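Local structure of putative NADPH:quinone reductase (Bacillus thuringiensis, 3GMS) at residues P129-V134 with N264-R269; E138-Q143 with N236-T241; N145-V150 with G213-I218; L229-R234 with V256-V261. The protein probably reduces quinones with NADPH, as a putative oxidoreductase that joins a GroES-like domain to a nucleotide-binding domain of the zinc-binding dehydrogenase family. All blocks are in the same frame, centred on the assembly; numbering follows the deposited sequence.

Contact 1 (P129-V134 with N264-R269)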
loop_
_atom_site.group_PDB
_atom_site.type_symbol
_atom_site.label_atom_id
_atom_site.label_comp_id
_atom_site.label_asym_id
_atom_site.label_seq_id
_atom_site.Cartn_x
_atom_site.Cartn_y
_atom_site.Cartn_z
ATOM N N PRO A 129 -1.960 4.733 0.134
ATOM C CA PRO A 129 -2.032 6.170 -0.136
ATOM C C PRO A 129 -0.663 6.775 -0.343
ATOM O O PRO A 129 -0.483 7.552 -1.286
ATOM C CB PRO A 129 -2.727 6.753 1.117
ATOM C CG PRO A 129 -3.519 5.622 1.641
ATOM C CD PRO A 129 -2.622 4.411 1.414
ATOM N N LEU A 130 0.301 6.449 0.525
ATOM C CA LEU A 130 1.635 6.993 0.316
ATOM C C LEU A 130 2.288 6.581 -1.028
ATOM O O LEU A 130 2.872 7.413 -1.698
ATOM C CB LEU A 130 2.540 6.693 1.495
ATOM C CG LEU A 130 3.832 7.472 1.596
ATOM C CD1 LEU A 130 3.617 8.979 1.719
ATOM C CD2 LEU A 130 4.574 6.917 2.809
ATOM N N THR A 131 2.137 5.316 -1.417
ATOM C CA THR A 131 2.604 4.825 -2.711
ATOM C C THR A 131 1.927 5.555 -3.880
ATOM O O THR A 131 2.620 6.033 -4.827
ATOM C CB THR A 131 2.439 3.292 -2.853
ATOM O OG1 THR A 131 3.236 2.647 -1.848
ATOM C CG2 THR A 131 2.947 2.820 -4.235
ATOM N N ALA A 132 0.603 5.676 -3.816
ATOM C CA ALA A 132 -0.126 6.349 -4.881
ATOM C C ALA A 132 0.289 7.843 -4.956
ATOM O O ALA A 132 0.568 8.348 -6.042
ATOM C CB ALA A 132 -1.664 6.195 -4.693
ATOM N N TRP A 133 0.367 8.514 -3.808
ATOM C CA TRP A 133 0.704 9.943 -3.748
ATOM C C TRP A 133 2.116 10.250 -4.251
ATOM O O TRP A 133 2.324 11.198 -5.043
ATOM C CB TRP A 133 0.602 10.466 -2.325
ATOM C CG TRP A 133 1.001 11.942 -2.215
ATOM C CD1 TRP A 133 2.168 12.433 -1.710
ATOM C CD2 TRP A 133 0.228 13.070 -2.619
ATOM N NE1 TRP A 133 2.158 13.820 -1.752
ATOM C CE2 TRP A 133 0.986 14.231 -2.319
ATOM C CE3 TRP A 133 -1.044 13.219 -3.184
ATOM C CZ2 TRP A 133 0.518 15.535 -2.590
ATOM C CZ3 TRP A 133 -1.518 14.522 -3.443
ATOM C CH2 TRP A 133 -0.724 15.659 -3.141
ATOM N N VAL A 134 3.076 9.494 -3.728
ATOM C CA VAL A 134 4.474 9.646 -4.118
ATOM C C VAL A 134 4.737 9.353 -5.617
ATOM O O VAL A 134 5.381 10.156 -6.288
ATOM C CB VAL A 134 5.436 8.922 -3.151
ATOM C CG1 VAL A 134 6.871 8.986 -3.661
ATOM C CG2 VAL A 134 5.388 9.586 -1.767
ATOM N N ASN A 264 11.495 2.343 -14.561
ATOM C CA ASN A 264 12.009 2.290 -13.184
ATOM C C ASN A 264 11.164 1.382 -12.335
ATOM O O ASN A 264 10.033 0.994 -12.713
ATOM C CB ASN A 264 12.004 3.671 -12.527
ATOM C CG ASN A 264 13.021 4.597 -13.131
ATOM O OD1 ASN A 264 12.688 5.449 -13.958
ATOM N ND2 ASN A 264 14.281 4.407 -12.766
ATOM N N ILE A 265 11.708 1.059 -11.159
ATOM C CA ILE A 265 11.023 0.243 -10.173
ATOM C C ILE A 265 10.830 1.117 -8.932
ATOM O O ILE A 265 11.797 1.727 -8.456
ATOM C CB ILE A 265 11.870 -1.001 -9.756
ATOM C CG1 ILE A 265 12.159 -1.916 -10.936
ATOM C CG2 ILE A 265 11.123 -1.830 -8.720
ATOM C CD1 ILE A 265 13.486 -1.712 -11.597
ATOM N N PHE A 266 9.609 1.181 -8.409
ATOM C CA PHE A 266 9.359 1.976 -7.202
ATOM C C PHE A 266 9.237 1.082 -5.977
ATOM O O PHE A 266 8.519 0.069 -5.999
ATOM C CB PHE A 266 8.085 2.817 -7.331
ATOM C CG PHE A 266 7.791 3.633 -6.117
ATOM C CD1 PHE A 266 8.388 4.897 -5.961
ATOM C CD2 PHE A 266 6.912 3.150 -5.129
ATOM C CE1 PHE A 266 8.134 5.646 -4.812
ATOM C CE2 PHE A 266 6.662 3.865 -3.982
ATOM C CZ PHE A 266 7.256 5.136 -3.818
ATOM N N HIS A 267 9.914 1.468 -4.897
ATOM C CA HIS A 267 9.847 0.775 -3.588
ATOM C C HIS A 267 9.587 1.855 -2.527
ATOM O O HIS A 267 10.449 2.723 -2.329
ATOM C CB HIS A 267 11.236 0.212 -3.224
ATOM C CG HIS A 267 11.793 -0.795 -4.198
ATOM N ND1 HIS A 267 11.592 -2.157 -4.059
ATOM C CD2 HIS A 267 12.568 -0.646 -5.305
ATOM C CE1 HIS A 267 12.196 -2.800 -5.045
ATOM N NE2 HIS A 267 12.794 -1.907 -5.817
ATOM N N LEU A 268 8.475 1.775 -1.799
ATOM C CA LEU A 268 8.285 2.669 -0.647
ATOM C C LEU A 268 9.440 2.557 0.367
ATOM O O LEU A 268 9.881 3.546 0.965
ATOM C CB LEU A 268 6.948 2.363 0.036
ATOM C CG LEU A 268 6.248 3.503 0.776
ATOM C CD1 LEU A 268 6.188 4.820 -0.014
ATOM C CD2 LEU A 268 4.825 3.070 1.186
ATOM N N ARG A 269 9.952 1.344 0.529
ATOM C CA ARG A 269 11.182 1.081 1.294
ATOM C C ARG A 269 12.267 2.144 1.016
ATOM O O ARG A 269 12.888 2.709 1.948
ATOM C CB ARG A 269 11.719 -0.279 0.802
ATOM C CG ARG A 269 12.808 -0.902 1.576
ATOM C CD ARG A 269 12.606 -2.400 1.474
ATOM N NE ARG A 269 13.025 -2.907 0.164
ATOM C CZ ARG A 269 14.302 -3.066 -0.174
ATOM N NH1 ARG A 269 15.258 -2.748 0.700
ATOM N NH2 ARG A 269 14.626 -3.548 -1.370
#
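L130 and L268 make the aliphatic part of this contact, their side chains meeting at about a right angle. L268 CD1 lies 3.9 Å from L130 CD2 and equally near L130 CG. The other methyl, L268 CD2, leans instead toward T131 and comes within 3.5 Å of T131 OG1. That is packing against a hydroxyl whose polar partner is already supplied, since T131 OG1 is hydrogen-bonded to the backbone O of I127, one turn back in the same helix.

The ring contacts all belong to F266, which meets two methyl groups of the helix. V134 CG1 sits 3.8 Å from F266 CE1, and T131 CG2 is 3.9 Å from F266 CE2; both approach the ring obliquely. With chi1 at -62°, T131 holds OG1 beside its own backbone N and sends CG2 out anti to that N, toward F266. No hydrogen bond crosses between 129-134 and 264-269.

W271 of helix 268-274 touches L130, V134 and F266. Helix 127-139 also packs against helices 156-168 and 277-292, while 264-269 links the last strand of the parallel sheet, 262-265, to helix 268-274, with H267 at its N-cap position.

Contact 2 (E138-Q143 with N236-T241)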
loop_
_atom_site.group_PDB
_atom_site.type_symbol
_atom_site.label_atom_id
_atom_site.label_comp_id
_atom_site.label_asym_id
_atom_site.label_seq_id
_atom_site.Cartn_x
_atom_site.Cartn_y
_atom_site.Cartn_z
ATOM N N GLU A 138 5.880 12.681 -7.312
ATOM C CA GLU A 138 7.333 12.740 -7.261
ATOM C C GLU A 138 7.978 11.881 -8.303
ATOM O O GLU A 138 8.753 12.394 -9.129
ATOM C CB GLU A 138 7.842 12.420 -5.848
ATOM C CG GLU A 138 7.423 13.463 -4.845
ATOM C CD GLU A 138 8.175 13.370 -3.521
ATOM O OE1 GLU A 138 9.242 12.700 -3.446
ATOM O OE2 GLU A 138 7.682 13.983 -2.551
ATOM N N THR A 139 7.674 10.584 -8.300
ATOM C CA THR A 139 8.403 9.647 -9.135
ATOM C C THR A 139 8.045 9.873 -10.610
ATOM O O THR A 139 8.921 9.922 -11.482
ATOM C CB THR A 139 8.079 8.188 -8.758
ATOM O OG1 THR A 139 7.925 8.069 -7.313
ATOM C CG2 THR A 139 9.184 7.271 -9.294
ATOM N N LEU A 140 6.762 10.052 -10.873
ATOM C CA LEU A 140 6.317 10.393 -12.227
ATOM C C LEU A 140 6.144 11.899 -12.408
ATOM O O LEU A 140 6.191 12.386 -13.540
ATOM C CB LEU A 140 5.017 9.676 -12.587
ATOM C CG LEU A 140 4.986 8.150 -12.582
ATOM C CD1 LEU A 140 3.528 7.696 -12.741
ATOM C CD2 LEU A 140 5.866 7.517 -13.675
ATOM N N ASN A 141 5.946 12.617 -11.307
ATOM C CA ASN A 141 5.657 14.044 -11.318
ATOM C C ASN A 141 4.677 14.419 -12.439
ATOM O O ASN A 141 5.021 15.189 -13.361
ATOM C CB ASN A 141 6.945 14.854 -11.460
ATOM C CG ASN A 141 6.715 16.325 -11.277
ATOM O OD1 ASN A 141 5.697 16.749 -10.714
ATOM N ND2 ASN A 141 7.659 17.130 -11.757
ATOM N N LEU A 142 3.475 13.857 -12.350
ATOM C CA LEU A 142 2.467 14.018 -13.404
ATOM C C LEU A 142 2.032 15.466 -13.505
ATOM O O LEU A 142 1.828 16.161 -12.506
ATOM C CB LEU A 142 1.255 13.123 -13.170
ATOM C CG LEU A 142 1.500 11.598 -13.205
ATOM C CD1 LEU A 142 0.279 10.904 -12.554
ATOM C CD2 LEU A 142 1.811 11.079 -14.620
ATOM N N GLN A 143 1.837 15.887 -14.744
ATOM C CA GLN A 143 1.435 17.251 -15.051
ATOM C C GLN A 143 -0.028 17.281 -15.411
ATOM O O GLN A 143 -0.615 16.256 -15.752
ATOM C CB GLN A 143 2.279 17.798 -16.228
ATOM C CG GLN A 143 3.774 17.978 -15.904
ATOM C CD GLN A 143 4.020 18.780 -14.626
ATOM O OE1 GLN A 143 3.639 19.950 -14.518
ATOM N NE2 GLN A 143 4.665 18.153 -13.651
ATOM N N ASN A 236 9.655 8.082 -24.903
ATOM C CA ASN A 236 10.067 8.930 -23.783
ATOM C C ASN A 236 9.039 9.053 -22.664
ATOM O O ASN A 236 9.178 9.922 -21.784
ATOM C CB ASN A 236 10.555 10.303 -24.255
ATOM C CG ASN A 236 11.637 10.177 -25.325
ATOM O OD1 ASN A 236 11.608 10.873 -26.336
ATOM N ND2 ASN A 236 12.556 9.237 -25.127
ATOM N N GLY A 237 8.035 8.173 -22.687
ATOM C CA GLY A 237 7.056 8.098 -21.599
ATOM C C GLY A 237 7.733 7.367 -20.454
ATOM O O GLY A 237 8.807 6.776 -20.639
ATOM N N HIS A 238 7.078 7.338 -19.298
ATOM C CA HIS A 238 7.721 6.829 -18.096
ATOM C C HIS A 238 6.938 5.614 -17.594
ATOM O O HIS A 238 5.739 5.731 -17.256
ATOM C CB HIS A 238 7.773 7.941 -17.057
ATOM C CG HIS A 238 8.778 7.703 -15.953
ATOM N ND1 HIS A 238 9.109 8.666 -15.020
ATOM C CD2 HIS A 238 9.511 6.606 -15.634
ATOM C CE1 HIS A 238 10.012 8.177 -14.182
ATOM N NE2 HIS A 238 10.270 6.926 -14.534
ATOM N N PHE A 239 7.623 4.468 -17.529
ATOM C CA PHE A 239 7.041 3.195 -17.087
ATOM C C PHE A 239 7.582 2.918 -15.687
ATOM O O PHE A 239 8.807 2.999 -15.453
ATOM C CB PHE A 239 7.458 2.084 -18.021
ATOM C CG PHE A 239 6.979 0.711 -17.624
ATOM C CD1 PHE A 239 5.656 0.334 -17.841
ATOM C CD2 PHE A 239 7.857 -0.219 -17.077
ATOM C CE1 PHE A 239 5.221 -0.948 -17.520
ATOM C CE2 PHE A 239 7.440 -1.516 -16.756
ATOM C CZ PHE A 239 6.096 -1.879 -16.958
ATOM N N LEU A 240 6.672 2.651 -14.763
ATOM C CA LEU A 240 7.075 2.398 -13.368
ATOM C C LEU A 240 6.464 1.087 -12.852
ATOM O O LEU A 240 5.258 0.875 -12.999
ATOM C CB LEU A 240 6.650 3.584 -12.509
ATOM C CG LEU A 240 7.096 3.640 -11.046
ATOM C CD1 LEU A 240 8.623 3.925 -10.983
ATOM C CD2 LEU A 240 6.316 4.736 -10.346
ATOM N N THR A 241 7.256 0.191 -12.260
ATOM C CA THR A 241 6.632 -0.991 -11.688
ATOM C C THR A 241 6.482 -0.793 -10.180
ATOM O O THR A 241 7.352 -0.165 -9.531
ATOM C CB THR A 241 7.355 -2.309 -11.977
ATOM O OG1 THR A 241 8.637 -2.294 -11.354
ATOM C CG2 THR A 241 7.554 -2.520 -13.455
#
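H238 NE2 is hydrogen-bonded to OD1 of N264 on the neighbouring strand 262-265, a bond that limits the rotation of the imidazole, one face of which L140 covers. The leucine methyl L140 CD2 stands over that face, 3.9 Å from the ring centroid and 25° off the ring normal, a CH-pi contact displaced toward the rim on the CG-ND1 side. H238 reaches the helix end because its CG is anti to the backbone N (chi1 -162°), which carries the ring off the strand toward 138-143. At the far end of the ring, H238 CE1 comes within 3.4 Å of T139 O, the carbonyl approaching obliquely.

Beside the histidine the contact is purely aliphatic. T139 CG2 packs against both methyls of L240, the nearer being L240 CD1 at 3.8 Å, and the two side chains meet at about a right angle. L140 CD2 serves twice, lying 4.2 Å from L240 CB as well as over the imidazole. T139 OG1 turns back to its own helix and makes a weak hydrogen bond to V134 O.

Beyond the helix end N141 takes positive phi. Q143 NE2 donates to N141 O at 3.0 Å, coming from above the carbonyl plane and closing the turn from Q143 back to N141. Ahead of it lies strand 147-150, while 237-241 runs between strands 214-219 and 262-265: the end of a helix packing on a parallel sheet, as in the Rossmann-type nucleotide-binding domain of medium-chain dehydrogenases.

Contact 3 (N145-V150 with G213-I218)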
loop_
_atom_site.group_PDB
_atom_site.type_symbol
_atom_site.label_atom_id
_atom_site.label_comp_id
_atom_site.label_asym_id
_atom_site.label_seq_id
_atom_site.Cartn_x
_atom_site.Cartn_y
_atom_site.Cartn_z
ATOM N N ASN A 145 -3.321 17.167 -17.162
ATOM C CA ASN A 145 -3.750 16.480 -18.386
ATOM C C ASN A 145 -2.878 15.319 -18.877
ATOM O O ASN A 145 -3.155 14.731 -19.930
ATOM C CB ASN A 145 -4.039 17.490 -19.510
ATOM C CG ASN A 145 -5.162 18.439 -19.143
ATOM O OD1 ASN A 145 -6.161 18.042 -18.527
ATOM N ND2 ASN A 145 -4.994 19.702 -19.488
ATOM N N ASP A 146 -1.837 14.951 -18.128
ATOM C CA ASP A 146 -1.099 13.761 -18.515
ATOM C C ASP A 146 -2.033 12.567 -18.497
ATOM O O ASP A 146 -3.015 12.533 -17.732
ATOM C CB ASP A 146 0.109 13.453 -17.594
ATOM C CG ASP A 146 1.332 14.337 -17.873
ATOM O OD1 ASP A 146 1.426 14.949 -18.968
ATOM O OD2 ASP A 146 2.209 14.414 -16.980
ATOM N N VAL A 147 -1.698 11.589 -19.322
ATOM C CA VAL A 147 -2.426 10.338 -19.391
ATOM C C VAL A 147 -1.648 9.218 -18.682
ATOM O O VAL A 147 -0.542 8.840 -19.111
ATOM C CB VAL A 147 -2.676 9.972 -20.808
ATOM C CG1 VAL A 147 -3.505 8.734 -20.884
ATOM C CG2 VAL A 147 -3.354 11.142 -21.499
ATOM N N LEU A 148 -2.234 8.716 -17.582
ATOM C CA LEU A 148 -1.623 7.657 -16.754
ATOM C C LEU A 148 -2.368 6.340 -16.981
ATOM O O LEU A 148 -3.618 6.337 -16.947
ATOM C CB LEU A 148 -1.704 8.046 -15.263
ATOM C CG LEU A 148 -1.181 6.969 -14.309
ATOM C CD1 LEU A 148 0.316 6.852 -14.511
ATOM C CD2 LEU A 148 -1.513 7.325 -12.847
ATOM N N LEU A 149 -1.630 5.265 -17.246
ATOM C CA LEU A 149 -2.172 3.892 -17.262
ATOM C C LEU A 149 -1.841 3.216 -15.927
ATOM O O LEU A 149 -0.690 3.297 -15.454
ATOM C CB LEU A 149 -1.516 3.065 -18.349
ATOM C CG LEU A 149 -1.505 3.672 -19.779
ATOM C CD1 LEU A 149 -0.854 2.724 -20.762
ATOM C CD2 LEU A 149 -2.948 4.004 -20.235
ATOM N N VAL A 150 -2.828 2.527 -15.347
ATOM C CA VAL A 150 -2.602 1.731 -14.122
ATOM C C VAL A 150 -3.281 0.378 -14.308
ATOM O O VAL A 150 -4.512 0.319 -14.469
ATOM C CB VAL A 150 -3.179 2.430 -12.887
ATOM C CG1 VAL A 150 -2.928 1.545 -11.611
ATOM C CG2 VAL A 150 -2.532 3.829 -12.687
ATOM N N GLY A 213 -0.146 7.392 -27.670
ATOM C CA GLY A 213 0.241 6.602 -26.488
ATOM C C GLY A 213 0.097 7.453 -25.243
ATOM O O GLY A 213 -0.026 8.685 -25.327
ATOM N N ALA A 214 0.096 6.784 -24.077
ATOM C CA ALA A 214 -0.020 7.456 -22.795
ATOM C C ALA A 214 1.316 8.043 -22.365
ATOM O O ALA A 214 2.352 7.679 -22.916
ATOM C CB ALA A 214 -0.504 6.454 -21.739
ATOM N N ASP A 215 1.263 8.919 -21.359
ATOM C CA ASP A 215 2.431 9.592 -20.826
ATOM C C ASP A 215 3.192 8.770 -19.804
ATOM O O ASP A 215 4.416 8.839 -19.770
ATOM C CB ASP A 215 2.062 10.928 -20.229
ATOM C CG ASP A 215 1.466 11.868 -21.259
ATOM O OD1 ASP A 215 2.208 12.280 -22.181
ATOM O OD2 ASP A 215 0.257 12.146 -21.177
ATOM N N ALA A 216 2.467 8.008 -18.981
ATOM C CA ALA A 216 3.082 7.222 -17.915
ATOM C C ALA A 216 2.263 5.963 -17.646
ATOM O O ALA A 216 1.058 5.898 -17.990
ATOM C CB ALA A 216 3.217 8.058 -16.653
ATOM N N ALA A 217 2.900 4.954 -17.066
ATOM C CA ALA A 217 2.207 3.716 -16.731
ATOM C C ALA A 217 2.731 3.148 -15.422
ATOM O O ALA A 217 3.935 3.269 -15.125
ATOM C CB ALA A 217 2.344 2.688 -17.818
ATOM N N ILE A 218 1.813 2.579 -14.643
ATOM C CA ILE A 218 2.171 1.929 -13.369
ATOM C C ILE A 218 1.734 0.487 -13.466
ATOM O O ILE A 218 0.531 0.202 -13.581
ATOM C CB ILE A 218 1.563 2.686 -12.149
ATOM C CG1 ILE A 218 2.133 4.115 -12.131
ATOM C CG2 ILE A 218 1.888 1.914 -10.828
ATOM C CD1 ILE A 218 1.737 4.980 -10.933
#
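Strands 147-150 and 216-218 run parallel, 20° apart in direction, with L148 facing A216, L149 facing A217 and V150 facing I218, and L149 sits between two regular bonds, its N donating to A216 O at 2.9 Å and its O accepting from I218 N at 2.7 Å.

The side chain of D215 completes the start of the pair, where the regular pattern breaks and V147 O accepts from both D215 N and A216 N, the former in the carbonyl plane on a lone pair. D215 OD2 takes V147 N at 2.8 Å through the anti lone pair, in a nearly straight bond (168°), and thereby stands in for a backbone acceptor. D215 OD1 forms a salt bridge with R234, which would be expected to stabilise the carboxylate despite D146 OD1 lying 3.8 Å from D215 OD2. D146 OD2 is hydrogen-bonded to Q143 N.

The apolar side chains divide between the two faces of the sheet. L148 CD1 packs 3.8 Å from A216 CB and also reaches I218 CG1, with V150 beside them. On the other face L149 CG presses on A214 CB at 3.5 Å, because chi1 of -52° swings CG beside its backbone N; L149 CB meets A217 CB.

F161 of helix 156-168 touches V150 and I218, and L140 touches I218 on the same face. Across the sheet, L233 covers L149, A214 and A217. Strand 147-150 continues its pairing with 171-176, so these two strands form the middle of the six-stranded sheet.

Contact 4 (L229-R234 with V256-V261)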
loop_
_atom_site.group_PDB
_atom_site.type_symbol
_atom_site.label_atom_id
_atom_site.label_comp_id
_atom_site.label_asym_id
_atom_site.label_seq_id
_atom_site.Cartn_x
_atom_site.Cartn_y
_atom_site.Cartn_z
ATOM N N LEU A 229 1.678 -3.006 -21.307
ATOM C CA LEU A 229 1.443 -1.689 -20.720
ATOM C C LEU A 229 2.542 -0.668 -21.085
ATOM O O LEU A 229 2.253 0.508 -21.371
ATOM C CB LEU A 229 1.291 -1.776 -19.192
ATOM C CG LEU A 229 0.539 -0.623 -18.496
ATOM C CD1 LEU A 229 -1.001 -0.693 -18.752
ATOM C CD2 LEU A 229 0.829 -0.673 -16.981
ATOM N N ALA A 230 3.797 -1.111 -21.055
ATOM C CA ALA A 230 4.931 -0.248 -21.407
ATOM C C ALA A 230 4.830 0.156 -22.884
ATOM O O ALA A 230 5.043 1.289 -23.246
ATOM C CB ALA A 230 6.242 -0.981 -21.166
ATOM N N PHE A 231 4.495 -0.806 -23.722
ATOM C CA PHE A 231 4.358 -0.492 -25.150
ATOM C C PHE A 231 3.194 0.421 -25.497
ATOM O O PHE A 231 3.105 0.925 -26.640
ATOM C CB PHE A 231 4.305 -1.788 -25.947
ATOM C CG PHE A 231 5.668 -2.329 -26.295
ATOM C CD1 PHE A 231 6.425 -3.005 -25.339
ATOM C CD2 PHE A 231 6.191 -2.167 -27.585
ATOM C CE1 PHE A 231 7.698 -3.532 -25.647
ATOM C CE2 PHE A 231 7.466 -2.677 -27.918
ATOM C CZ PHE A 231 8.227 -3.357 -26.945
ATOM N N SER A 232 2.283 0.656 -24.553
ATOM C CA SER A 232 1.195 1.601 -24.798
ATOM C C SER A 232 1.571 3.031 -24.441
ATOM O O SER A 232 0.746 3.939 -24.488
ATOM C CB SER A 232 -0.092 1.174 -24.080
ATOM O OG SER A 232 -0.426 -0.166 -24.381
ATOM N N LEU A 233 2.825 3.249 -24.075
ATOM C CA LEU A 233 3.288 4.618 -23.816
ATOM C C LEU A 233 3.921 5.274 -25.028
ATOM O O LEU A 233 4.511 4.590 -25.858
ATOM C CB LEU A 233 4.355 4.613 -22.713
ATOM C CG LEU A 233 3.804 3.995 -21.441
ATOM C CD1 LEU A 233 4.951 3.863 -20.440
ATOM C CD2 LEU A 233 2.684 4.844 -20.916
ATOM N N ARG A 234 3.862 6.598 -25.064
ATOM C CA ARG A 234 4.581 7.382 -26.058
ATOM C C ARG A 234 6.087 7.167 -25.878
ATOM O O ARG A 234 6.539 6.795 -24.773
ATOM C CB ARG A 234 4.218 8.862 -25.941
ATOM C CG ARG A 234 4.656 9.574 -24.646
ATOM C CD ARG A 234 4.272 11.025 -24.701
ATOM N NE ARG A 234 4.522 11.730 -23.442
ATOM C CZ ARG A 234 5.723 12.071 -22.958
ATOM N NH1 ARG A 234 6.835 11.762 -23.614
ATOM N NH2 ARG A 234 5.806 12.722 -21.796
ATOM N N VAL A 256 13.052 -0.579 -23.401
ATOM C CA VAL A 256 13.976 0.544 -23.659
ATOM C C VAL A 256 14.322 0.703 -25.142
ATOM O O VAL A 256 14.261 1.810 -25.673
ATOM C CB VAL A 256 15.279 0.454 -22.787
ATOM C CG1 VAL A 256 16.354 1.447 -23.270
ATOM C CG2 VAL A 256 14.950 0.702 -21.327
ATOM N N THR A 257 14.666 -0.399 -25.801
ATOM C CA THR A 257 15.213 -0.330 -27.156
ATOM C C THR A 257 14.106 -0.326 -28.207
ATOM O O THR A 257 14.175 0.444 -29.159
ATOM C CB THR A 257 16.243 -1.449 -27.444
ATOM O OG1 THR A 257 15.570 -2.711 -27.558
ATOM C CG2 THR A 257 17.285 -1.532 -26.325
ATOM N N LYS A 258 13.070 -1.149 -28.008
ATOM C CA LYS A 258 11.930 -1.231 -28.949
ATOM C C LYS A 258 10.830 -0.170 -28.707
ATOM O O LYS A 258 10.368 0.485 -29.653
ATOM C CB LYS A 258 11.347 -2.659 -29.013
ATOM C CG LYS A 258 12.390 -3.752 -29.362
ATOM C CD LYS A 258 11.943 -4.698 -30.495
ATOM C CE LYS A 258 11.257 -5.985 -30.004
ATOM N NZ LYS A 258 9.921 -5.754 -29.368
ATOM N N ALA A 259 10.418 0.024 -27.454
ATOM C CA ALA A 259 9.349 0.984 -27.162
ATOM C C ALA A 259 9.861 2.396 -26.844
ATOM O O ALA A 259 9.079 3.347 -26.833
ATOM C CB ALA A 259 8.427 0.463 -26.061
ATOM N N LYS A 260 11.171 2.533 -26.606
ATOM C CA LYS A 260 11.798 3.853 -26.342
ATOM C C LYS A 260 11.266 4.572 -25.095
ATOM O O LYS A 260 11.179 5.797 -25.077
ATOM C CB LYS A 260 11.699 4.810 -27.559
ATOM C CG LYS A 260 12.750 4.651 -28.664
ATOM C CD LYS A 260 12.529 3.358 -29.467
ATOM C CE LYS A 260 13.213 3.393 -30.837
ATOM N NZ LYS A 260 13.759 2.045 -31.155
ATOM N N VAL A 261 10.921 3.811 -24.057
ATOM C CA VAL A 261 10.377 4.420 -22.833
ATOM C C VAL A 261 11.389 4.339 -21.712
ATOM O O VAL A 261 12.264 3.470 -21.751
ATOM C CB VAL A 261 9.027 3.791 -22.374
ATOM C CG1 VAL A 261 8.002 3.747 -23.518
ATOM C CG2 VAL A 261 9.206 2.460 -21.794
HETATM O O HOH W 1 6.567 4.003 -27.699
#
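F231 lays its ring against A259, and from CB the side chain leads straight into that contact. F231 CG is 3.9 Å from A259 CB. Both ring sides, CD1-CE1 and CD2-CE2, stay close to the same methyl, CE2 being at 3.8 Å. A259 CB thus stands over the centre of one face, only 8° off the normal, a well-centred CH-pi contact. At the tip, F231 CZ meets K258: CB at 3.8 Å, and NZ equally close but oblique to the ring. The lysine chain bends along its length to bring NZ back there, where it also forms a salt bridge with E254.

These residues lie where two helices that flank the parallel sheet of the Rossmann-type domain give way to loops: the chain coming out of helix 223-231 carries the phenylalanine, and the chain following helix 252-257 turns at K260, with positive phi, toward strand 262-265.

Nearer the sheet V261 takes over. Its CG1 reaches R234 O at 3.6 Å and L233 CB at 3.8 Å, and it also lies near A230 O. A water bridges the segments, donating to L233 O at 2.8 Å and to A259 O at 2.7 Å.

Overall arrangement
All four contacts are built on or around one parallel sheet; contact 3 lies within it. Contacts 2 and 3, with centres about 8 Å apart, are tied directly: L240 N probably hydrogen-bonds to A217 O at 2.8 Å, placing strand 237-241 beside 214-219. Contact 1 continues the order outward, F266 N meeting T241 O at 2.9 Å. Contact 4 lies beside the starts of strands 214-219 and 237-241, N236 N meeting K260 O at 2.8 Å, and a probable hydrogen bond from R234 N to A214 O, also 2.8 Å, ties it to contact 3. Contacts 1 and 4 lie farthest apart, about 21 Å between centres. In relatives with this fold, the dinucleotide binds at the carboxyl ends of such strands, so NADPH probably does here.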